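Local coordinates for protein benzoate 1,2-dioxygenase beta subunit (Burkholderia mallei ATCC 23344, PDB 3E99) that serves as the beta subunit of benzoate 1,2-dioxygenase, which dihydroxylates benzoate, and probably has a mainly structural role in its trimeric assembly, at residues D22-D27 / V85-T90; Y15-L20 / S130-D135; D31-D36 / V144-V149; D9-L14 / A95-E100. One frame throughout, in Å; residues are numbered along the deposited sequence. Where two conformers were deposited one is given.

Interaction 1. Residues D22-D27 / V85-T90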
loop_
_atom_site.group_PDB
_atom_site.type_symbol
_atom_site.label_atom_id
_atom_site.label_comp_id
_atom_site.label_asym_id
_atom_site.label_seq_id
_atom_site.Cartn_x
_atom_site.Cartn_y
_atom_site.Cartn_z
ATOM N N ASP A 22 3.713 11.509 10.360
ATOM C CA ASP A 22 3.029 10.531 11.198
ATOM C C ASP A 22 3.582 10.566 12.620
ATOM O O ASP A 22 2.841 10.330 13.567
ATOM C CB ASP A 22 3.151 9.119 10.657
ATOM C CG ASP A 22 2.376 8.909 9.359
ATOM O OD1 ASP A 22 1.372 9.596 9.124
ATOM O OD2 ASP A 22 2.749 7.988 8.607
ATOM N N ASP A 23 4.851 10.884 12.745
ATOM C CA ASP A 23 5.515 10.938 14.057
ATOM C C ASP A 23 5.575 12.349 14.666
ATOM O O ASP A 23 6.179 12.537 15.715
ATOM C CB ASP A 23 6.896 10.345 13.967
ATOM C CG ASP A 23 6.880 8.806 13.861
ATOM O OD1 ASP A 23 5.822 8.177 14.106
ATOM O OD2 ASP A 23 7.935 8.254 13.470
ATOM N N LYS A 24 4.925 13.317 14.011
ATOM C CA LYS A 24 4.744 14.672 14.492
ATOM C C LYS A 24 6.044 15.412 14.729
ATOM O O LYS A 24 6.130 16.276 15.616
ATOM C CB LYS A 24 3.818 14.644 15.708
ATOM C CG LYS A 24 2.590 13.748 15.367
ATOM C CD LYS A 24 1.402 13.907 16.214
ATOM C CE LYS A 24 0.250 12.973 15.744
ATOM N NZ LYS A 24 -0.537 13.516 14.575
ATOM N N ALA A 25 7.025 15.090 13.889
ATOM C CA ALA A 25 8.355 15.704 13.883
ATOM C C ALA A 25 8.326 16.887 12.906
ATOM O O ALA A 25 8.890 16.823 11.816
ATOM C CB ALA A 25 9.393 14.681 13.416
ATOM N N TRP A 26 7.693 17.978 13.317
ATOM C CA TRP A 26 7.258 19.017 12.361
ATOM C C TRP A 26 8.432 19.776 11.773
ATOM O O TRP A 26 8.437 20.059 10.598
ATOM C CB TRP A 26 6.282 20.012 13.024
ATOM C CG TRP A 26 5.190 19.423 13.741
ATOM C CD1 TRP A 26 4.937 19.529 15.084
ATOM C CD2 TRP A 26 4.144 18.619 13.200
ATOM N NE1 TRP A 26 3.812 18.837 15.408
ATOM C CE2 TRP A 26 3.294 18.274 14.267
ATOM C CE3 TRP A 26 3.831 18.166 11.913
ATOM C CZ2 TRP A 26 2.170 17.478 14.095
ATOM C CZ3 TRP A 26 2.714 17.361 11.739
ATOM C CH2 TRP A 26 1.900 17.016 12.838
ATOM N N ASP A 27 9.451 20.100 12.599
ATOM C CA ASP A 27 10.638 20.796 12.096
ATOM C C ASP A 27 11.458 19.954 11.132
ATOM O O ASP A 27 11.909 20.444 10.113
ATOM C CB ASP A 27 11.526 21.290 13.249
ATOM C CG ASP A 27 10.828 22.287 14.131
ATOM O OD1 ASP A 27 9.784 22.835 13.711
ATOM O OD2 ASP A 27 11.335 22.532 15.241
ATOM N N VAL A 85 -5.141 13.843 25.366
ATOM C CA VAL A 85 -5.431 12.513 24.831
ATOM C C VAL A 85 -6.951 12.354 24.738
ATOM O O VAL A 85 -7.671 12.879 25.580
ATOM C CB VAL A 85 -4.858 11.391 25.740
ATOM N N PRO A 86 -7.450 11.645 23.715
ATOM C CA PRO A 86 -6.744 10.992 22.621
ATOM C C PRO A 86 -6.209 11.953 21.541
ATOM O O PRO A 86 -6.862 12.929 21.155
ATOM C CB PRO A 86 -7.818 10.084 22.021
ATOM C CG PRO A 86 -9.076 10.782 22.307
ATOM C CD PRO A 86 -8.907 11.448 23.620
ATOM N N ASP A 87 -5.012 11.654 21.069
ATOM C CA ASP A 87 -4.414 12.366 19.960
ATOM C C ASP A 87 -4.918 11.739 18.680
ATOM O O ASP A 87 -5.555 10.675 18.723
ATOM C CB ASP A 87 -2.892 12.253 20.037
ATOM C CG ASP A 87 -2.179 13.262 19.136
ATOM O OD1 ASP A 87 -2.836 14.186 18.612
ATOM O OD2 ASP A 87 -0.955 13.110 18.955
ATOM N N THR A 88 -4.632 12.395 17.554
ATOM C CA THR A 88 -4.871 11.845 16.213
ATOM C C THR A 88 -3.645 11.084 15.728
ATOM O O THR A 88 -2.563 11.671 15.606
ATOM C CB THR A 88 -5.154 12.968 15.215
ATOM O OG1 THR A 88 -6.293 13.725 15.659
ATOM C CG2 THR A 88 -5.473 12.410 13.852
ATOM N N ARG A 89 -3.790 9.778 15.510
ATOM C CA ARG A 89 -2.687 8.963 14.999
ATOM C C ARG A 89 -2.887 8.783 13.515
ATOM O O ARG A 89 -3.971 8.435 13.091
ATOM C CB ARG A 89 -2.652 7.616 15.690
ATOM C CG ARG A 89 -2.547 7.744 17.224
ATOM C CD ARG A 89 -2.786 6.446 17.877
ATOM N NE ARG A 89 -3.001 6.619 19.306
ATOM C CZ ARG A 89 -3.707 5.800 20.076
ATOM N NH1 ARG A 89 -4.295 4.736 19.562
ATOM N NH2 ARG A 89 -3.824 6.052 21.382
ATOM N N THR A 90 -1.851 9.041 12.726
ATOM C CA THR A 90 -1.990 8.981 11.266
ATOM C C THR A 90 -0.993 7.939 10.763
ATOM O O THR A 90 0.032 7.670 11.417
ATOM C CB THR A 90 -1.737 10.336 10.558
ATOM O OG1 THR A 90 -0.425 10.817 10.857
ATOM C CG2 THR A 90 -2.775 11.416 10.969
HETATM O O HOH W 1 0.668 9.050 14.301
HETATM O O HOH W 2 0.365 13.069 12.097
#

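Interaction 2. Residues Y15-L20 / S130-D135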
loop_
_atom_site.group_PDB
_atom_site.type_symbol
_atom_site.label_atom_id
_atom_site.label_comp_id
_atom_site.label_asym_id
_atom_site.label_seq_id
_atom_site.Cartn_x
_atom_site.Cartn_y
_atom_site.Cartn_z
ATOM N N TYR A 15 9.160 7.808 2.038
ATOM C CA TYR A 15 8.784 7.132 3.253
ATOM C C TYR A 15 9.203 7.985 4.448
ATOM O O TYR A 15 8.467 8.101 5.391
ATOM C CB TYR A 15 9.388 5.728 3.351
ATOM C CG TYR A 15 9.009 4.797 2.183
ATOM C CD1 TYR A 15 7.937 5.081 1.325
ATOM C CD2 TYR A 15 9.751 3.677 1.928
ATOM C CE1 TYR A 15 7.587 4.239 0.287
ATOM C CE2 TYR A 15 9.440 2.825 0.876
ATOM C CZ TYR A 15 8.359 3.115 0.053
ATOM O OH TYR A 15 8.095 2.251 -0.979
ATOM N N ARG A 16 10.407 8.564 4.402
ATOM C CA ARG A 16 10.883 9.398 5.493
ATOM C C ARG A 16 10.011 10.640 5.653
ATOM O O ARG A 16 9.579 10.956 6.756
ATOM C CB ARG A 16 12.340 9.833 5.253
ATOM C CG ARG A 16 12.825 10.801 6.304
ATOM C CD ARG A 16 14.342 10.882 6.438
ATOM N NE ARG A 16 14.609 11.677 7.636
ATOM C CZ ARG A 16 14.805 12.986 7.661
ATOM N NH1 ARG A 16 14.861 13.702 6.539
ATOM N NH2 ARG A 16 14.981 13.575 8.824
ATOM N N GLU A 17 9.775 11.351 4.546
ATOM C CA GLU A 17 8.968 12.568 4.593
ATOM C C GLU A 17 7.613 12.334 5.246
ATOM O O GLU A 17 7.218 13.048 6.168
ATOM C CB GLU A 17 8.852 13.200 3.216
ATOM C CG GLU A 17 8.107 14.533 3.182
ATOM C CD GLU A 17 6.736 14.451 2.559
ATOM O OE1 GLU A 17 6.528 13.657 1.609
ATOM O OE2 GLU A 17 5.827 15.163 3.038
ATOM N N SER A 18 6.928 11.294 4.812
ATOM C CA SER A 18 5.616 10.951 5.368
ATOM C C SER A 18 5.708 10.444 6.816
ATOM O O SER A 18 4.821 10.744 7.627
ATOM C CB SER A 18 4.853 9.977 4.431
ATOM O OG SER A 18 5.595 8.816 4.205
ATOM N N ARG A 19 6.775 9.721 7.166
ATOM C CA ARG A 19 7.020 9.324 8.547
ATOM C C ARG A 19 7.146 10.529 9.479
ATOM O O ARG A 19 6.659 10.507 10.631
ATOM C CB ARG A 19 8.282 8.444 8.687
ATOM C CG ARG A 19 8.672 8.146 10.134
ATOM C CD ARG A 19 9.676 7.047 10.222
ATOM N NE ARG A 19 10.780 7.215 9.305
ATOM C CZ ARG A 19 11.803 8.044 9.474
ATOM N NH1 ARG A 19 11.884 8.818 10.532
ATOM N NH2 ARG A 19 12.784 8.061 8.595
ATOM N N LEU A 20 7.803 11.588 9.010
ATOM C CA LEU A 20 7.980 12.756 9.871
ATOM C C LEU A 20 6.617 13.396 10.244
ATOM O O LEU A 20 6.456 13.898 11.362
ATOM C CB LEU A 20 8.962 13.755 9.247
ATOM C CG LEU A 20 10.373 13.160 9.101
ATOM C CD1 LEU A 20 11.271 14.112 8.325
ATOM C CD2 LEU A 20 11.008 12.755 10.436
ATOM N N SER A 130 -0.387 12.050 -5.877
ATOM C CA SER A 130 0.496 13.171 -5.710
ATOM C C SER A 130 1.589 13.135 -6.753
ATOM O O SER A 130 1.931 12.042 -7.237
ATOM C CB SER A 130 1.100 13.172 -4.286
ATOM O OG SER A 130 0.124 13.577 -3.358
ATOM N N ARG A 131 2.061 14.335 -7.134
ATOM C CA ARG A 131 3.238 14.540 -7.947
ATOM C C ARG A 131 4.253 15.366 -7.172
ATOM O O ARG A 131 3.962 16.434 -6.649
ATOM C CB ARG A 131 2.887 15.224 -9.286
ATOM C CG ARG A 131 4.064 15.394 -10.197
ATOM C CD ARG A 131 3.676 15.865 -11.607
ATOM N NE ARG A 131 2.990 14.796 -12.337
ATOM C CZ ARG A 131 1.669 14.750 -12.589
ATOM N NH1 ARG A 131 0.864 15.725 -12.213
ATOM N NH2 ARG A 131 1.171 13.708 -13.232
ATOM N N TYR A 132 5.460 14.839 -7.056
ATOM C CA TYR A 132 6.557 15.543 -6.407
ATOM C C TYR A 132 7.685 15.819 -7.418
ATOM O O TYR A 132 8.024 14.951 -8.206
ATOM C CB TYR A 132 7.146 14.699 -5.288
ATOM C CG TYR A 132 6.473 14.686 -3.937
ATOM C CD1 TYR A 132 5.098 14.812 -3.794
ATOM C CD2 TYR A 132 7.229 14.345 -2.799
ATOM C CE1 TYR A 132 4.509 14.737 -2.533
ATOM C CE2 TYR A 132 6.645 14.207 -1.554
ATOM C CZ TYR A 132 5.301 14.426 -1.413
ATOM O OH TYR A 132 4.741 14.310 -0.158
ATOM N N ALA A 133 8.261 17.021 -7.375
ATOM C CA ALA A 133 9.600 17.284 -7.922
ATOM C C ALA A 133 10.540 17.449 -6.746
ATOM O O ALA A 133 10.282 18.275 -5.854
ATOM C CB ALA A 133 9.606 18.550 -8.776
ATOM N N ILE A 134 11.622 16.681 -6.745
ATOM C CA ILE A 134 12.526 16.607 -5.612
ATOM C C ILE A 134 13.950 16.866 -6.093
ATOM O O ILE A 134 14.422 16.186 -6.998
ATOM C CB ILE A 134 12.499 15.217 -4.952
ATOM C CG1 ILE A 134 11.088 14.796 -4.564
ATOM C CG2 ILE A 134 13.406 15.202 -3.737
ATOM C CD1 ILE A 134 10.916 13.293 -4.448
ATOM N N ASP A 135 14.619 17.817 -5.447
ATOM C CA ASP A 135 15.999 18.188 -5.737
ATOM C C ASP A 135 16.970 17.348 -4.918
ATOM O O ASP A 135 16.997 17.416 -3.665
ATOM C CB ASP A 135 16.188 19.674 -5.415
ATOM C CG ASP A 135 17.606 20.172 -5.683
ATOM O OD1 ASP A 135 18.452 19.446 -6.260
ATOM O OD2 ASP A 135 17.854 21.316 -5.301
#

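Interaction 3. Residues D31-D36 / V144-V149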
loop_
_atom_site.group_PDB
_atom_site.type_symbol
_atom_site.label_atom_id
_atom_site.label_comp_id
_atom_site.label_asym_id
_atom_site.label_seq_id
_atom_site.Cartn_x
_atom_site.Cartn_y
_atom_site.Cartn_z
ATOM N N ASP A 31 12.070 20.481 6.953
ATOM C CA ASP A 31 13.385 20.416 6.303
ATOM C C ASP A 31 13.460 19.478 5.113
ATOM O O ASP A 31 14.479 19.452 4.445
ATOM C CB ASP A 31 14.484 20.044 7.296
ATOM C CG ASP A 31 14.972 21.233 8.094
ATOM O OD1 ASP A 31 14.824 22.396 7.629
ATOM O OD2 ASP A 31 15.504 20.980 9.193
ATOM N N CYS A 32 12.394 18.736 4.825
ATOM C CA CYS A 32 12.331 17.949 3.587
ATOM C C CYS A 32 11.923 18.810 2.413
ATOM O O CYS A 32 11.910 18.303 1.269
ATOM C CB CYS A 32 11.307 16.797 3.708
ATOM S SG CYS A 32 11.701 15.613 4.982
ATOM N N TYR A 33 11.570 20.076 2.693
ATOM C CA TYR A 33 11.087 21.020 1.691
ATOM C C TYR A 33 12.069 22.159 1.451
ATOM O O TYR A 33 12.582 22.755 2.389
ATOM C CB TYR A 33 9.712 21.619 2.054
ATOM C CG TYR A 33 8.581 20.583 1.996
ATOM C CD1 TYR A 33 8.412 19.652 3.010
ATOM C CD2 TYR A 33 7.688 20.552 0.929
ATOM C CE1 TYR A 33 7.379 18.711 2.964
ATOM C CE2 TYR A 33 6.649 19.631 0.876
ATOM C CZ TYR A 33 6.522 18.680 1.857
ATOM O OH TYR A 33 5.474 17.758 1.784
ATOM N N ARG A 34 12.329 22.446 0.188
ATOM C CA ARG A 34 13.194 23.581 -0.162
ATOM C C ARG A 34 12.488 24.881 0.235
ATOM O O ARG A 34 11.261 24.991 0.163
ATOM C CB ARG A 34 13.561 23.561 -1.645
ATOM C CG ARG A 34 15.011 23.930 -1.865
ATOM C CD ARG A 34 15.552 23.530 -3.238
ATOM N NE ARG A 34 14.897 24.270 -4.306
ATOM C CZ ARG A 34 15.256 24.183 -5.580
ATOM N NH1 ARG A 34 16.231 23.366 -5.940
ATOM N NH2 ARG A 34 14.624 24.887 -6.497
ATOM N N ALA A 35 13.258 25.895 0.643
ATOM C CA ALA A 35 12.636 27.151 1.069
ATOM C C ALA A 35 11.672 27.709 0.002
ATOM O O ALA A 35 10.663 28.329 0.329
ATOM C CB ALA A 35 13.705 28.177 1.448
ATOM N N ASP A 36 11.964 27.446 -1.269
ATOM C CA ASP A 36 11.116 27.905 -2.381
ATOM C C ASP A 36 10.106 26.848 -2.861
ATOM O O ASP A 36 9.567 26.967 -3.958
ATOM C CB ASP A 36 11.979 28.348 -3.567
ATOM C CG ASP A 36 12.729 27.212 -4.217
ATOM O OD1 ASP A 36 12.941 26.160 -3.572
ATOM O OD2 ASP A 36 13.130 27.391 -5.382
ATOM N N VAL A 144 10.889 20.417 -4.208
ATOM C CA VAL A 144 10.801 21.703 -4.939
ATOM C C VAL A 144 9.340 22.009 -5.272
ATOM O O VAL A 144 8.922 23.158 -5.257
ATOM C CB VAL A 144 11.601 21.645 -6.250
ATOM C CG1 VAL A 144 11.313 22.869 -7.075
ATOM C CG2 VAL A 144 13.091 21.525 -5.954
ATOM N N SER A 145 8.542 20.973 -5.513
ATOM C CA SER A 145 7.113 21.142 -5.793
ATOM C C SER A 145 6.305 19.915 -5.346
ATOM O O SER A 145 6.706 18.794 -5.593
ATOM C CB SER A 145 6.897 21.401 -7.297
ATOM O OG SER A 145 5.570 21.079 -7.720
ATOM N N LYS A 146 5.173 20.154 -4.677
ATOM C CA LYS A 146 4.223 19.135 -4.301
ATOM C C LYS A 146 2.813 19.487 -4.786
ATOM O O LYS A 146 2.277 20.553 -4.513
ATOM C CB LYS A 146 4.262 18.897 -2.798
ATOM C CG LYS A 146 3.154 17.981 -2.258
ATOM C CD LYS A 146 3.530 17.495 -0.927
ATOM C CE LYS A 146 2.354 16.762 -0.237
ATOM N NZ LYS A 146 2.866 16.061 1.008
ATOM N N TYR A 147 2.223 18.545 -5.523
ATOM C CA TYR A 147 0.896 18.645 -6.075
ATOM C C TYR A 147 0.132 17.426 -5.575
ATOM O O TYR A 147 0.599 16.286 -5.745
ATOM C CB TYR A 147 0.999 18.585 -7.594
ATOM C CG TYR A 147 -0.306 18.526 -8.331
ATOM C CD1 TYR A 147 -1.080 19.663 -8.490
ATOM C CD2 TYR A 147 -0.739 17.343 -8.909
ATOM C CE1 TYR A 147 -2.252 19.632 -9.197
ATOM C CE2 TYR A 147 -1.924 17.297 -9.617
ATOM C CZ TYR A 147 -2.678 18.438 -9.759
ATOM O OH TYR A 147 -3.860 18.378 -10.479
ATOM N N VAL A 148 -1.023 17.669 -4.972
ATOM C CA VAL A 148 -1.808 16.633 -4.322
ATOM C C VAL A 148 -3.219 16.699 -4.828
ATOM O O VAL A 148 -3.876 17.728 -4.693
ATOM C CB VAL A 148 -1.888 16.820 -2.794
ATOM C CG1 VAL A 148 -2.730 15.689 -2.155
ATOM C CG2 VAL A 148 -0.536 16.885 -2.173
ATOM N N VAL A 149 -3.675 15.599 -5.375
ATOM C CA VAL A 149 -5.070 15.376 -5.762
ATOM C C VAL A 149 -5.764 14.506 -4.703
ATOM O O VAL A 149 -5.458 13.294 -4.533
ATOM C CB VAL A 149 -5.101 14.734 -7.177
ATOM C CG1 VAL A 149 -6.530 14.405 -7.663
ATOM C CG2 VAL A 149 -4.391 15.682 -8.139
HETATM O O HOH W 3 9.370 25.766 -6.487
#

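Interaction 4. Residues D9-L14 / A95-E100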
loop_
_atom_site.group_PDB
_atom_site.type_symbol
_atom_site.label_atom_id
_atom_site.label_comp_id
_atom_site.label_asym_id
_atom_site.label_seq_id
_atom_site.Cartn_x
_atom_site.Cartn_y
_atom_site.Cartn_z
ATOM N N ASP A 9 15.864 5.085 -4.061
ATOM C CA ASP A 9 16.301 6.285 -3.351
ATOM C C ASP A 9 15.137 7.273 -3.156
ATOM O O ASP A 9 14.975 7.879 -2.090
ATOM C CB ASP A 9 17.419 6.969 -4.101
ATOM C CG ASP A 9 18.651 6.128 -4.183
ATOM O OD1 ASP A 9 18.975 5.423 -3.193
ATOM O OD2 ASP A 9 19.269 6.156 -5.259
ATOM N N ILE A 10 14.344 7.441 -4.204
ATOM C CA ILE A 10 13.179 8.297 -4.151
ATOM C C ILE A 10 12.152 7.788 -3.140
ATOM O O ILE A 10 11.613 8.560 -2.368
ATOM C CB ILE A 10 12.542 8.494 -5.549
ATOM C CG1 ILE A 10 13.523 9.182 -6.525
ATOM C CG2 ILE A 10 11.229 9.332 -5.444
ATOM C CD1 ILE A 10 13.142 9.116 -8.000
ATOM N N GLN A 11 11.870 6.479 -3.160
ATOM C CA GLN A 11 10.944 5.848 -2.224
ATOM C C GLN A 11 11.410 6.032 -0.769
ATOM O O GLN A 11 10.619 6.364 0.125
ATOM C CB GLN A 11 10.735 4.362 -2.601
ATOM C CG GLN A 11 9.865 4.195 -3.849
ATOM C CD GLN A 11 9.756 2.764 -4.346
ATOM O OE1 GLN A 11 10.742 2.048 -4.424
ATOM N NE2 GLN A 11 8.556 2.356 -4.711
ATOM N N ALA A 12 12.709 5.912 -0.542
ATOM C CA ALA A 12 13.254 6.051 0.796
ATOM C C ALA A 12 12.924 7.431 1.321
ATOM O O ALA A 12 12.499 7.601 2.472
ATOM C CB ALA A 12 14.779 5.791 0.804
ATOM N N PHE A 13 13.097 8.430 0.461
ATOM C CA PHE A 13 12.770 9.792 0.799
ATOM C C PHE A 13 11.290 10.033 1.053
ATOM O O PHE A 13 10.911 10.696 2.057
ATOM C CB PHE A 13 13.214 10.730 -0.279
ATOM C CG PHE A 13 12.840 12.140 -0.001
ATOM C CD1 PHE A 13 13.420 12.813 1.055
ATOM C CD2 PHE A 13 11.863 12.777 -0.760
ATOM C CE1 PHE A 13 13.065 14.098 1.325
ATOM C CE2 PHE A 13 11.498 14.052 -0.476
ATOM C CZ PHE A 13 12.081 14.712 0.572
ATOM N N LEU A 14 10.444 9.504 0.171
ATOM C CA LEU A 14 9.005 9.595 0.348
ATOM C C LEU A 14 8.556 8.945 1.679
ATOM O O LEU A 14 7.656 9.456 2.350
ATOM C CB LEU A 14 8.228 8.979 -0.836
ATOM C CG LEU A 14 8.355 9.568 -2.255
ATOM C CD1 LEU A 14 7.563 8.756 -3.305
ATOM C CD2 LEU A 14 7.915 11.059 -2.213
ATOM N N ALA A 95 2.033 4.333 -2.469
ATOM C CA ALA A 95 1.873 3.181 -3.378
ATOM C C ALA A 95 2.064 3.613 -4.833
ATOM O O ALA A 95 1.865 4.767 -5.213
ATOM C CB ALA A 95 0.452 2.580 -3.221
ATOM N N ASN A 96 2.434 2.659 -5.650
ATOM C CA ASN A 96 2.376 2.796 -7.100
ATOM C C ASN A 96 3.234 3.964 -7.574
ATOM O O ASN A 96 2.836 4.782 -8.412
ATOM C CB ASN A 96 0.917 2.944 -7.587
ATOM C CG ASN A 96 0.057 1.686 -7.396
ATOM O OD1 ASN A 96 0.179 0.942 -6.428
ATOM N ND2 ASN A 96 -0.887 1.494 -8.319
ATOM N N VAL A 97 4.428 4.024 -7.029
ATOM C CA VAL A 97 5.348 5.117 -7.337
ATOM C C VAL A 97 5.951 4.933 -8.745
ATOM O O VAL A 97 6.522 3.911 -9.038
ATOM C CB VAL A 97 6.482 5.241 -6.331
ATOM C CG1 VAL A 97 7.357 6.477 -6.720
ATOM C CG2 VAL A 97 5.934 5.370 -4.868
ATOM N N GLU A 98 5.793 5.952 -9.580
ATOM C CA GLU A 98 6.332 5.989 -10.920
ATOM C C GLU A 98 7.177 7.206 -11.134
ATOM O O GLU A 98 6.737 8.317 -10.866
ATOM C CB GLU A 98 5.217 6.046 -11.925
ATOM C CG GLU A 98 4.354 4.762 -11.930
ATOM C CD GLU A 98 3.267 4.897 -12.931
ATOM O OE1 GLU A 98 3.544 4.720 -14.138
ATOM O OE2 GLU A 98 2.171 5.268 -12.533
ATOM N N ARG A 99 8.372 7.000 -11.666
ATOM C CA ARG A 99 9.230 8.111 -12.055
ATOM C C ARG A 99 8.732 8.681 -13.370
ATOM O O ARG A 99 8.462 7.937 -14.291
ATOM C CB ARG A 99 10.667 7.620 -12.211
ATOM C CG ARG A 99 11.282 7.171 -10.876
ATOM C CD ARG A 99 12.723 6.699 -11.080
ATOM N NE ARG A 99 13.552 7.737 -11.707
ATOM C CZ ARG A 99 14.764 7.512 -12.187
ATOM N NH1 ARG A 99 15.291 6.291 -12.110
ATOM N NH2 ARG A 99 15.448 8.506 -12.771
ATOM N N GLU A 100 8.625 10.005 -13.455
ATOM C CA GLU A 100 8.132 10.652 -14.662
ATOM C C GLU A 100 9.230 11.339 -15.467
ATOM O O GLU A 100 9.238 11.247 -16.697
ATOM C CB GLU A 100 7.073 11.654 -14.278
ATOM C CG GLU A 100 5.808 10.993 -13.831
ATOM C CD GLU A 100 4.706 11.991 -13.604
ATOM O OE1 GLU A 100 4.998 13.100 -13.128
ATOM O OE2 GLU A 100 3.561 11.655 -13.911
#

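Interaction 1. Residues D22-D27 / V85-T90
Asp22 meets Thr90, and Lys24 meets Thr88, where the end of helix 7-22 lies beside the start of strand 89-103. The Asp22 carboxylate slants across the Thr90 side chain, and Thr90 OG1 donates to Asp22 OD1 over 2.8 Å, meeting it on the anti side and 24° out of the carboxylate plane. The same oxygen is also bound by His92, its stronger partner, so two side chains of the strand grip one acceptor. Lys24 runs out toward the 85-90 segment and bends at its last torsion (chi4 -81°), which brings NZ to within 2.9 Å of Thr88 O in a bond with a C=O...donor angle of 160°. Asp87 comes at Lys24 from the opposite direction, with OD2 3.4 Å from Lys24 CE; Lys24 NZ lies 4.4 Å from Asp87 OD2, too far for a salt bridge, and Arg80 pairs with Asp87 OD1. Water 2 links Lys24 NZ to Thr90 OG1, while water 1 joins Asp22 O to Thr90 N. Arg89 turns the other way, to Asp153 of the second subunit. Lys24, with positive phi, is the C-prime residue of the Schellman motif that ends helix 7-22, and its side chain ties that terminus to the chain entering strand 89-103.

Interaction 2. Residues Y15-L20 / S130-D135
A buried polar cluster lies between helix 7-22 and the sheet of this NTF2-like alpha+beta fold, and the pair Glu17-Tyr132 bridges the two layers within it. The side chains approach from opposite directions, the glutamate from the helix and the tyrosine from strand 122-135, spanning a gap in which the nearest CA atoms, those of Glu17 and Ile134, are 11.5 Å apart. Tyr132 OH donates to Glu17 OE1 at 2.6 Å, a short bond that meets the oxygen on its syn side, 28° out of the carboxylate plane. Glu17 OE1 lies in the plane of the Tyr132 ring, at its edge, 3.2 Å from CE2, although the carboxylate is turned 50° against the ring. Glu17 leaves the helix with CG anti to the backbone N (chi1 -176°) and then bends at chi2, which carries the carboxylate over to the phenol. Its second oxygen, OE2, is held by Trp29 NE1 and Tyr33 OH, so both oxygens of this buried acid are bonded; such donors would be expected to stabilise its negative charge. Tyr132 OH is also hydrogen-bonded to Lys146 NZ of the adjacent strand 142-150, and the Tyr132 ring meets Phe111 of strand 106-119 edge-to-face, with Leu14 of helix 7-22 packing against it.

Interaction 3. Residues D31-D36 / V144-V149
Short strand 33-34 and the corner that follows it at Ala35-Asp36 meet strand 142-150 near its own corner at Val144, and the inner side of this contact joins the buried polar cluster under helix 7-22. There Lys146, extended from CG onward, runs obliquely past the Tyr33 ring: its CD lies near the ring plane, 3.3 Å from Tyr33 OH, and its NZ donates to that OH over 3.2 Å. Both polar ends have further partners, Tyr33 OH in Glu17 and Lys146 NZ in Tyr132 and in the backbone oxygen of Ile164, so the lysine is held from several directions. A classic beta bulge sets two residues of this strand, Val144 and Ser145, opposite the single Ala133 of strand 122-135, and Val144 also bonds through its backbone to Val38 of strand 37-42. Toward the outside, Arg34 and Val144 run alongside each other in a common direction, with Val144 CG2 over the centre of one guanidinium face, 3.4 Å from Arg34 CZ. A bend at chi3 (66°) turns Arg34 to Asp36 in a side-on, two-nitrogen salt bridge: Arg34 NE to Asp36 OD1 at 2.8 Å, nearly straight and in the guanidinium plane, and Arg34 NH2 to Asp36 OD2 at 3.1 Å, each oxygen using its syn lone pair. With Asp135 paired to NH1, the guanidinium is fixed flat against the valine. Water 3 donates to both Asp36 O and Val144 O.

Interaction 4. Residues D9-L14 / A95-E100
Largely apolar helix-on-sheet packing joins the first half of helix 7-22 to strand 89-103, one of the two outermost strands of the sheet within this chain. The axes of the short segments 9-14 and 95-100 pass 10.1 Å apart, with their directions 127° from each other, and no hydrogen bond crosses the interface. Leu14 and Val97 reach toward each other tip to tip, Leu14 CD1 standing 4.1 Å from Val97 CG2 and about as far from CG1, so the methyl meets both branches of the valine. Gln11 and Val97 run past each other, pointing in opposing directions, and the extended glutamine chain brings NE2 to 3.9 Å from Val97 CB. In this NTF2-like fold the helix lies across the concave face of the curved sheet, and Ile10 also touches Val109 and Ile134 of strands 106-119 and 122-135, as Leu14 does Phe111. One helical turn before Leu14, and two residues on from Val97, Ile10 crosses Arg99 at about a right angle: Ile10 CD1 sits 3.9 Å from Arg99 CD. Arg99 bends at chi3 (56°), about the CG-CD bond that Ile10 CD1 touches. Facing away from the helix, Glu98 forms a salt bridge with Arg19 of the third subunit, and Asn96 OD1 accepts a bond from Ile94 N of that subunit.

Along the chain the first segments come in the order 9-14, 15-20, 22-27 and 31-36; their partners follow in the order 85-90, 95-100, 130-135 and 144-149, on the sheet or leading into it. Interactions 2 and 4 share helix 7-22, with centres about 8 Å apart, and touch through the salt bridge Arg131-Glu100. Interaction 3 is also about 8 Å from interaction 2, centre to centre, joined to it by Ala133-Val144 backbone pairing. Interaction 1 stands off, about 23 Å from interaction 4 between centres, though both use strand 89-103. Interactions 1, 2 and 4 join helix 7-22 or its end to the sheet side and border neighbouring subunits; interaction 3 joins the following short strand to it.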